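Local structure of serine Proteinase Inhibitor (SERPIN), Chain B (Thermobifida fusca, 1MTP) at residues R15-I19 / G31-D35. The protein probably inhibits serine proteinases by the suicide-substrate mechanism of serpins, this chain being the C-terminal fragment of the inhibitor. Sequence-based numbering, arbitrary orientation.
Sequences RPFHI and GSIAD
F17 and I33 face each other as a hydrogen-bonded antiparallel pair, and I19 with G31 forms the next one, their strands running at 150° with axes 4.6 Å apart. F17 N donates to I33 O at 3.1 Å, while I33 N returns a bond of 2.8 Å to F17 O. I19 and G31 repeat this exchange, I19 N reaching G31 O at 2.8 Å. Between them, H18 and S32 make the non-hydrogen-bonded pair, where the CA atoms come to 4.3 Å, against 5.4 Å for the CA atoms of F17 and I33.

On the face shared by F17, I19 and I33, the phenyl ring turns one face to I33. With CG of F17 between its backbone N and carbonyl carbon (chi1 58°), the ring reaches toward the partner strand, and I33 CB sits 3.8 Å from the ring centroid, a CH-pi contact off-centre toward CZ. I33 CG1 and CG2 diverge past the rim, CG1 nearest CE2 and CZ, CG2 nearest CZ and CE1; beta-branching thus sets three carbons against the ring. With an alanine here the ring is gone, and I33 would probably lose its CH-pi partner and face a gap. Next along, G31 suits its place because a CB there would come tight against I19 CG2. Beyond the last hydrogen-bonded pair, P16 CA makes a CA-H...O contact of 3.2 Å to I33 O, and its ring CG packs against A34 CB.

On the other face, the small hydroxyl of S32 suits a buried site, its OG satisfied by a polar side chain of the other protein chain. The contact forms the end of the 17-23/26-33 beta hairpin away from its turn, and H18, G31 and S32 pair with a strand of that chain, consistent with the C-terminal hairpin of the serpin fold built into a larger sheet.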
# COMPACT_ATOMS: atom_id res chain seq x y z
N ARG B 15 -15.46 -15.13 -5.84
CA ARG B 15 -14.25 -15.68 -6.44
C ARG B 15 -13.19 -14.58 -6.35
O ARG B 15 -13.51 -13.45 -5.99
CB ARG B 15 -14.51 -16.11 -7.89
CG ARG B 15 -15.15 -15.08 -8.81
CD ARG B 15 -15.38 -15.71 -10.19
NE ARG B 15 -16.22 -14.90 -11.06
CZ ARG B 15 -15.80 -13.87 -11.79
NH1 ARG B 15 -14.52 -13.51 -11.76
NH2 ARG B 15 -16.66 -13.21 -12.55
N PRO B 16 -11.92 -14.90 -6.65
CA PRO B 16 -10.86 -13.89 -6.56
C PRO B 16 -11.26 -12.51 -7.07
O PRO B 16 -11.77 -12.36 -8.18
CB PRO B 16 -9.72 -14.51 -7.35
CG PRO B 16 -9.88 -15.97 -7.02
CD PRO B 16 -11.38 -16.16 -7.21
N PHE B 17 -11.00 -11.49 -6.25
CA PHE B 17 -11.35 -10.12 -6.59
C PHE B 17 -10.23 -9.15 -6.25
O PHE B 17 -9.22 -9.53 -5.67
CB PHE B 17 -12.62 -9.70 -5.84
CG PHE B 17 -12.51 -9.80 -4.34
CD1 PHE B 17 -12.66 -11.02 -3.69
CD2 PHE B 17 -12.29 -8.66 -3.57
CE1 PHE B 17 -12.59 -11.11 -2.30
CE2 PHE B 17 -12.22 -8.74 -2.18
CZ PHE B 17 -12.37 -9.96 -1.54
N HIS B 18 -10.43 -7.89 -6.63
CA HIS B 18 -9.44 -6.87 -6.34
C HIS B 18 -10.10 -5.75 -5.55
O HIS B 18 -11.29 -5.47 -5.73
CB HIS B 18 -8.85 -6.33 -7.65
CG HIS B 18 -8.29 -7.41 -8.52
ND1 HIS B 18 -9.06 -8.11 -9.43
CD2 HIS B 18 -7.05 -7.95 -8.58
CE1 HIS B 18 -8.32 -9.04 -10.01
NE2 HIS B 18 -7.10 -8.96 -9.51
N ILE B 19 -9.34 -5.13 -4.66
CA ILE B 19 -9.87 -4.07 -3.83
C ILE B 19 -8.93 -2.88 -3.82
O ILE B 19 -7.71 -3.04 -3.74
CB ILE B 19 -10.12 -4.61 -2.39
CG1 ILE B 19 -10.79 -3.54 -1.53
CG2 ILE B 19 -8.82 -5.08 -1.78
CD1 ILE B 19 -11.33 -4.09 -0.22
N GLY B 31 -5.24 -4.57 -3.12
CA GLY B 31 -5.17 -6.00 -2.91
C GLY B 31 -5.89 -6.83 -3.94
O GLY B 31 -6.80 -6.38 -4.64
N SER B 32 -5.43 -8.07 -4.04
CA SER B 32 -6.01 -9.09 -4.89
C SER B 32 -6.25 -10.18 -3.86
O SER B 32 -5.30 -10.73 -3.30
CB SER B 32 -5.02 -9.54 -5.97
OG SER B 32 -4.82 -8.51 -6.93
N ILE B 33 -7.52 -10.46 -3.60
CA ILE B 33 -7.91 -11.44 -2.58
C ILE B 33 -8.38 -12.74 -3.21
O ILE B 33 -9.28 -12.74 -4.05
CB ILE B 33 -9.02 -10.84 -1.69
CG1 ILE B 33 -8.64 -9.42 -1.26
CG2 ILE B 33 -9.26 -11.74 -0.49
CD1 ILE B 33 -7.32 -9.33 -0.49
N ALA B 34 -7.78 -13.85 -2.80
CA ALA B 34 -8.13 -15.15 -3.36
C ALA B 34 -8.65 -16.19 -2.38
O ALA B 34 -9.38 -17.10 -2.77
CB ALA B 34 -6.92 -15.72 -4.11
N ASP B 35 -8.28 -16.07 -1.11
CA ASP B 35 -8.71 -17.03 -0.09
C ASP B 35 -9.05 -16.27 1.18
O ASP B 35 -8.22 -16.14 2.08
CB ASP B 35 -7.58 -18.03 0.18
CG ASP B 35 -8.09 -19.34 0.75
OD1 ASP B 35 -8.88 -19.30 1.72
OD2 ASP B 35 -7.69 -20.41 0.24